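Local structure of putative c-1-tetrahydrofolate synthase, cytoplasmic (Leishmania major, 4A26) at residues A[152-157]-A[278-283]; A[168-173]-A[180-185]. The protein catalyses both the oxidation of N5,N10-methylenetetrahydrofolate and the hydrolysis of the methenyl product, probably interconverting folate-bound one-carbon units with NADP as the dehydrogenase cofactor. One frame throughout, in Å; residues are numbered along the deposited sequence.

Contact 1 (A[152-157]-A[278-283])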
ATOM      1  N   VAL A 152      -7.430  -0.494  15.371  1.00 24.85           N
ATOM      2  CA  VAL A 152      -8.783  -0.698  14.857  1.00 24.44           C
ATOM      3  C   VAL A 152      -9.025  -2.181  14.565  1.00 24.08           C
ATOM      4  O   VAL A 152     -10.069  -2.723  14.915  1.00 24.46           O
ATOM      5  CB  VAL A 152      -9.039   0.128  13.578  1.00 24.17           C
ATOM      6  CG1 VAL A 152     -10.335  -0.310  12.905  1.00 24.33           C
ATOM      7  CG2 VAL A 152      -9.069   1.619  13.911  1.00 24.32           C
ATOM      8  N   ILE A 153      -8.057  -2.833  13.925  1.00 23.55           N
ATOM      9  CA  ILE A 153      -8.165  -4.267  13.637  1.00 23.46           C
ATOM     10  C   ILE A 153      -8.196  -5.088  14.931  1.00 24.08           C
ATOM     11  O   ILE A 153      -8.969  -6.043  15.037  1.00 24.71           O
ATOM     12  CB  ILE A 153      -7.029  -4.760  12.699  1.00 23.52           C
ATOM     13  CG1 ILE A 153      -7.383  -4.490  11.238  1.00 23.08           C
ATOM     14  CG2 ILE A 153      -6.814  -6.245  12.833  1.00 23.99           C
ATOM     15  CD1 ILE A 153      -7.610  -3.054  10.904  1.00 22.54           C
ATOM     16  N   VAL A 154      -7.377  -4.706  15.909  1.00 23.99           N
ATOM     17  CA  VAL A 154      -7.326  -5.411  17.198  1.00 24.89           C
ATOM     18  C   VAL A 154      -8.635  -5.253  17.983  1.00 25.25           C
ATOM     19  O   VAL A 154      -9.092  -6.192  18.629  1.00 26.45           O
ATOM     20  CB  VAL A 154      -6.122  -4.953  18.056  1.00 25.22           C
ATOM     21  CG1 VAL A 154      -6.213  -5.526  19.464  1.00 26.27           C
ATOM     22  CG2 VAL A 154      -4.811  -5.370  17.394  1.00 24.51           C
ATOM     23  N   LEU A 155      -9.234  -4.070  17.917  1.00 24.62           N
ATOM     24  CA  LEU A 155     -10.594  -3.860  18.424  1.00 25.13           C
ATOM     25  C   LEU A 155     -11.561  -4.928  17.919  1.00 25.50           C
ATOM     26  O   LEU A 155     -12.352  -5.464  18.692  1.00 26.59           O
ATOM     27  CB  LEU A 155     -11.111  -2.471  18.022  1.00 24.45           C
ATOM     28  CG  LEU A 155     -11.127  -1.370  19.087  1.00 25.38           C
ATOM     29  CD1 LEU A 155     -10.015  -1.536  20.110  1.00 26.01           C
ATOM     30  CD2 LEU A 155     -11.037  -0.005  18.406  1.00 24.26           C
ATOM     31  N   LEU A 156     -11.490  -5.231  16.625  1.00 24.86           N
ATOM     32  CA  LEU A 156     -12.364  -6.234  16.012  1.00 25.39           C
ATOM     33  C   LEU A 156     -12.024  -7.642  16.492  1.00 26.77           C
ATOM     34  O   LEU A 156     -12.876  -8.331  17.042  1.00 28.12           O
ATOM     35  CB  LEU A 156     -12.269  -6.167  14.483  1.00 24.44           C
ATOM     36  CG  LEU A 156     -12.730  -4.861  13.827  1.00 23.40           C
ATOM     37  CD1 LEU A 156     -12.282  -4.815  12.381  1.00 22.86           C
ATOM     38  CD2 LEU A 156     -14.238  -4.706  13.921  1.00 23.39           C
ATOM     39  N   LYS A 157     -10.775  -8.055  16.287  1.00 26.90           N
ATOM     40  CA  LYS A 157     -10.296  -9.375  16.713  1.00 28.58           C
ATOM     41  C   LYS A 157     -10.682  -9.687  18.152  1.00 29.93           C
ATOM     42  O   LYS A 157     -11.138 -10.792  18.458  1.00 31.44           O
ATOM     43  CB  LYS A 157      -8.773  -9.458  16.599  1.00 28.71           C
ATOM     44  CG  LYS A 157      -8.238  -9.616  15.182  1.00 29.07           C
ATOM     45  CD  LYS A 157      -6.748  -9.949  15.205  1.00 30.79           C
ATOM     46  CE  LYS A 157      -6.255 -10.485  13.874  1.00 31.75           C
ATOM     47  NZ  LYS A 157      -6.101  -9.400  12.877  1.00 30.78           N
ATOM     48  N   GLY A 278      -7.706   6.073  20.617  1.00 35.99           N
ATOM     49  CA  GLY A 278      -7.267   6.932  21.719  1.00 37.05           C
ATOM     50  C   GLY A 278      -6.180   6.269  22.538  1.00 36.69           C
ATOM     51  O   GLY A 278      -5.006   6.363  22.185  1.00 36.38           O
ATOM     52  N   PRO A 279      -6.555   5.605  23.651  1.00 36.88           N
ATOM     53  CA  PRO A 279      -5.567   4.779  24.353  1.00 36.54           C
ATOM     54  C   PRO A 279      -5.162   3.496  23.613  1.00 34.68           C
ATOM     55  O   PRO A 279      -4.160   2.884  23.979  1.00 34.80           O
ATOM     56  CB  PRO A 279      -6.258   4.448  25.685  1.00 38.00           C
ATOM     57  CG  PRO A 279      -7.696   4.734  25.469  1.00 38.53           C
ATOM     58  CD  PRO A 279      -7.745   5.844  24.482  1.00 38.22           C
ATOM     59  N   MET A 280      -5.932   3.087  22.603  1.00 33.14           N
ATOM     60  CA  MET A 280      -5.520   1.982  21.726  1.00 31.70           C
ATOM     61  C   MET A 280      -4.277   2.362  20.933  1.00 30.66           C
ATOM     62  O   MET A 280      -3.337   1.576  20.844  1.00 30.72           O
ATOM     63  CB  MET A 280      -6.631   1.588  20.739  1.00 30.91           C
ATOM     64  CG  MET A 280      -7.744   0.725  21.319  1.00 31.48           C
ATOM     65  SD  MET A 280      -7.217  -0.887  21.957  1.00 32.16           S
ATOM     66  CE  MET A 280      -6.374  -1.601  20.549  1.00 30.78           C
ATOM     67  N   THR A 281      -4.291   3.562  20.354  1.00 29.96           N
ATOM     68  CA  THR A 281      -3.180   4.070  19.550  1.00 29.32           C
ATOM     69  C   THR A 281      -1.871   4.039  20.326  1.00 29.75           C
ATOM     70  O   THR A 281      -0.867   3.521  19.831  1.00 29.39           O
ATOM     71  CB  THR A 281      -3.450   5.518  19.071  1.00 29.87           C
ATOM     72  OG1 THR A 281      -4.645   5.546  18.280  1.00 28.99           O
ATOM     73  CG2 THR A 281      -2.282   6.051  18.246  1.00 29.75           C
ATOM     74  N   ILE A 282      -1.892   4.588  21.542  1.00 30.35           N
ATOM     75  CA  ILE A 282      -0.719   4.583  22.422  1.00 30.94           C
ATOM     76  C   ILE A 282      -0.330   3.167  22.836  1.00 30.66           C
ATOM     77  O   ILE A 282       0.854   2.857  22.962  1.00 30.92           O
ATOM     78  CB  ILE A 282      -0.945   5.455  23.685  1.00 32.36           C
ATOM     79  CG1 ILE A 282      -0.890   6.938  23.315  1.00 32.85           C
ATOM     80  CG2 ILE A 282       0.102   5.162  24.757  1.00 33.16           C
ATOM     81  CD1 ILE A 282      -1.114   7.869  24.482  1.00 34.04           C
ATOM     82  N   ALA A 283      -1.326   2.310  23.046  1.00 30.42           N
ATOM     83  CA  ALA A 283      -1.078   0.905  23.384  1.00 30.63           C
ATOM     84  C   ALA A 283      -0.390   0.197  22.222  1.00 29.88           C
ATOM     85  O   ALA A 283       0.600  -0.521  22.407  1.00 30.34           O
ATOM     86  CB  ALA A 283      -2.376   0.210  23.726  1.00 30.76           C
TER
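Helix 147-159 of the NAD(P)-binding domain and the long C-terminal helix 279-297 meet here through a single methionine, Met280, whose side chain reaches across to Val154 and Leu155. Its first torsion (chi1 -79°) sets CG beside the backbone N, and further bends about CB-CG and CG-SD lay the thioether alongside Leu155, so that CG, SD and CE all come close to one methyl of Leu155, CD1. Leu155 CD1 lies 3.4 Å from Met280 SD and 3.7 Å from Met280 CE, the two side chains running past each other in opposite directions. The methyl end of the sulfur chain then turns to Val154, where Met280 CE approaches Val154 CG1 at 4.1 Å. In the family's fold the catalytic and NAD(P)-binding domains are joined by long helices, and the surroundings fit that plan: Ile14 and Ala15 of helix 11-32 also touch Met280, and Ile18 touches Val154, while Ile9 packs on Leu155. No hydrogen bond crosses between the segments. Ile282, on the same C-terminal helix, packs on Leu57 and Ala61 of helix 49-64, which belongs to the catalytic domain.

Contact 2 (A[168-173]-A[180-185])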
ATOM      1  N   ALA A 168     -16.427  -4.833   3.704  1.00 26.13           N
ATOM      2  CA  ALA A 168     -15.993  -3.730   4.557  1.00 25.29           C
ATOM      3  C   ALA A 168     -15.952  -2.428   3.775  1.00 24.99           C
ATOM      4  O   ALA A 168     -15.608  -2.409   2.590  1.00 25.58           O
ATOM      5  CB  ALA A 168     -14.616  -4.028   5.146  1.00 25.24           C
ATOM      6  N   VAL A 169     -16.296  -1.337   4.449  1.00 24.39           N
ATOM      7  CA  VAL A 169     -16.177  -0.009   3.871  1.00 24.28           C
ATOM      8  C   VAL A 169     -15.352   0.868   4.802  1.00 23.84           C
ATOM      9  O   VAL A 169     -15.667   0.995   5.976  1.00 23.63           O
ATOM     10  CB  VAL A 169     -17.554   0.624   3.631  1.00 24.72           C
ATOM     11  CG1 VAL A 169     -17.410   2.062   3.162  1.00 24.88           C
ATOM     12  CG2 VAL A 169     -18.339  -0.200   2.616  1.00 24.86           C
ATOM     13  N   VAL A 170     -14.276   1.439   4.269  1.00 23.88           N
ATOM     14  CA  VAL A 170     -13.470   2.408   4.991  1.00 23.73           C
ATOM     15  C   VAL A 170     -13.831   3.786   4.470  1.00 24.64           C
ATOM     16  O   VAL A 170     -13.546   4.110   3.317  1.00 25.51           O
ATOM     17  CB  VAL A 170     -11.959   2.165   4.786  1.00 23.72           C
ATOM     18  CG1 VAL A 170     -11.142   3.199   5.562  1.00 23.93           C
ATOM     19  CG2 VAL A 170     -11.579   0.746   5.205  1.00 22.47           C
ATOM     20  N   LEU A 171     -14.491   4.581   5.308  1.00 24.89           N
ATOM     21  CA  LEU A 171     -14.797   5.966   4.974  1.00 25.99           C
ATOM     22  C   LEU A 171     -13.551   6.808   5.215  1.00 26.75           C
ATOM     23  O   LEU A 171     -13.206   7.101   6.353  1.00 26.52           O
ATOM     24  CB  LEU A 171     -15.964   6.494   5.814  1.00 26.27           C
ATOM     25  CG  LEU A 171     -17.283   5.724   5.713  1.00 25.68           C
ATOM     26  CD1 LEU A 171     -18.318   6.363   6.608  1.00 26.34           C
ATOM     27  CD2 LEU A 171     -17.791   5.662   4.288  1.00 25.29           C
ATOM     28  N   GLY A 172     -12.875   7.177   4.129  1.00 27.89           N
ATOM     29  CA  GLY A 172     -11.682   8.021   4.198  1.00 28.98           C
ATOM     30  C   GLY A 172     -10.437   7.284   3.746  1.00 28.59           C
ATOM     31  O   GLY A 172     -10.280   6.095   4.026  1.00 27.45           O
ATOM     32  N   ARG A 173      -9.552   8.006   3.061  1.00 29.95           N
ATOM     33  CA  ARG A 173      -8.346   7.435   2.454  1.00 30.13           C
ATOM     34  C   ARG A 173      -7.067   8.110   2.964  1.00 30.95           C
ATOM     35  O   ARG A 173      -6.037   8.092   2.299  1.00 31.77           O
ATOM     36  CB  ARG A 173      -8.432   7.546   0.928  1.00 31.47           C
ATOM     37  CG  ARG A 173      -8.674   8.952   0.401  1.00 33.68           C
ATOM     38  CD  ARG A 173      -8.604   8.988  -1.118  1.00 35.58           C
ATOM     39  NE  ARG A 173      -9.068  10.256  -1.674  1.00 37.36           N
ATOM     40  CZ  ARG A 173      -9.137  10.527  -2.974  1.00 40.01           C
ATOM     41  NH1 ARG A 173      -8.760   9.625  -3.878  1.00 40.34           N
ATOM     42  NH2 ARG A 173      -9.583  11.710  -3.381  1.00 42.32           N
ATOM     43  N   PRO A 180      -4.010   2.793   5.449  1.00 26.10           N
ATOM     44  CA  PRO A 180      -3.452   1.609   6.088  1.00 25.60           C
ATOM     45  C   PRO A 180      -4.504   0.607   6.570  1.00 24.64           C
ATOM     46  O   PRO A 180      -4.349  -0.590   6.323  1.00 25.05           O
ATOM     47  CB  PRO A 180      -2.655   2.169   7.273  1.00 25.63           C
ATOM     48  CG  PRO A 180      -2.973   3.612   7.357  1.00 25.72           C
ATOM     49  CD  PRO A 180      -3.514   4.043   6.052  1.00 26.51           C
ATOM     50  N   VAL A 181      -5.560   1.083   7.234  1.00 23.78           N
ATOM     51  CA  VAL A 181      -6.584   0.182   7.775  1.00 23.10           C
ATOM     52  C   VAL A 181      -7.336  -0.567   6.677  1.00 23.20           C
ATOM     53  O   VAL A 181      -7.763  -1.699   6.888  1.00 23.22           O
ATOM     54  CB  VAL A 181      -7.615   0.902   8.689  1.00 22.64           C
ATOM     55  CG1 VAL A 181      -8.553   1.778   7.883  1.00 22.90           C
ATOM     56  CG2 VAL A 181      -8.418  -0.122   9.470  1.00 22.07           C
ATOM     57  N   ALA A 182      -7.494   0.060   5.513  1.00 23.60           N
ATOM     58  CA  ALA A 182      -8.126  -0.601   4.375  1.00 23.91           C
ATOM     59  C   ALA A 182      -7.315  -1.815   3.930  1.00 24.70           C
ATOM     60  O   ALA A 182      -7.886  -2.842   3.569  1.00 25.11           O
ATOM     61  CB  ALA A 182      -8.305   0.367   3.223  1.00 24.51           C
ATOM     62  N   ALA A 183      -5.990  -1.701   3.970  1.00 25.34           N
ATOM     63  CA  ALA A 183      -5.113  -2.799   3.562  1.00 26.45           C
ATOM     64  C   ALA A 183      -5.022  -3.877   4.635  1.00 26.31           C
ATOM     65  O   ALA A 183      -4.856  -5.049   4.318  1.00 27.22           O
ATOM     66  CB  ALA A 183      -3.732  -2.280   3.230  1.00 27.50           C
ATOM     67  N   LEU A 184      -5.115  -3.482   5.905  1.00 25.56           N
ATOM     68  CA  LEU A 184      -5.078  -4.444   7.004  1.00 25.40           C
ATOM     69  C   LEU A 184      -6.322  -5.333   6.970  1.00 25.34           C
ATOM     70  O   LEU A 184      -6.228  -6.540   7.190  1.00 26.34           O
ATOM     71  CB  LEU A 184      -4.955  -3.731   8.355  1.00 24.65           C
ATOM     72  CG  LEU A 184      -3.635  -2.984   8.615  1.00 24.92           C
ATOM     73  CD1 LEU A 184      -3.749  -2.072   9.840  1.00 23.74           C
ATOM     74  CD2 LEU A 184      -2.468  -3.951   8.777  1.00 25.34           C
ATOM     75  N   LEU A 185      -7.473  -4.738   6.669  1.00 24.49           N
ATOM     76  CA  LEU A 185      -8.715  -5.492   6.509  1.00 24.48           C
ATOM     77  C   LEU A 185      -8.688  -6.445   5.306  1.00 25.56           C
ATOM     78  O   LEU A 185      -9.222  -7.551   5.385  1.00 26.22           O
ATOM     79  CB  LEU A 185      -9.914  -4.541   6.390  1.00 23.76           C
ATOM     80  CG  LEU A 185     -10.337  -3.803   7.663  1.00 23.14           C
ATOM     81  CD1 LEU A 185     -11.521  -2.899   7.372  1.00 22.48           C
ATOM     82  CD2 LEU A 185     -10.675  -4.780   8.785  1.00 23.58           C
TER
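Val170, on strand 167-171 of the Rossmann-type domain, meets Val181, Ala182 and Leu185 on helix 178-187, in the first half of a beta-alpha-beta unit that continues into the neighbouring parallel strand 191-195. The axes of 168-171 and 180-185 come within 9.0 Å and run nearly antiparallel (170°). Packing is densest around Val170, whose two methyls divide the work: Val170 CG1 meets Val181 CG1 at 3.8 Å, and Val170 CG2 rests against Ala182, 3.8 Å from both its CA and its CB. Val181 turns its CG1 into the position between backbone N and carbonyl carbon (chi1 72°), which brings that methyl to the strand. Toward Ala168 a single methyl, Leu185 CD1, serves both Ala168 CB, at 4.0 Å, and Val170 CG2. The loose end lies beyond Gly172, where a side chain would be jammed against the preceding carbonyl O: the chain leaves the helix face, and Arg173 is partly exposed, hydrogen bonding to Asn189 of the second subunit. With only aliphatic groups meeting and no hydrogen bond between them, the association of these two segments is consistent with apolar burial and shape fit rather than directed polar bonds.

How the contacts relate
Both contacts are buried and rest on apolar side chains, yet they hold different kinds of element. Contact 2 lies within one beta-alpha-beta unit and spreads over five residues, whereas contact 1 joins two helices far apart in sequence and is centred on the bent thioether of Met280. The centre of contact 1 lies about 7 Å from the centre of the chain, that of contact 2 about 13 Å. The two contacts meet through helix 147-159, which presents one side to the C-terminal helix and another to helix 178-187: Ile153 CD1 packs against Val181 CG2 at 3.4 Å, and Leu156 CD1 against Leu185 CD2 at 3.9 Å. Apolar packing thus continues from the sheet through two helices to helix 279-297.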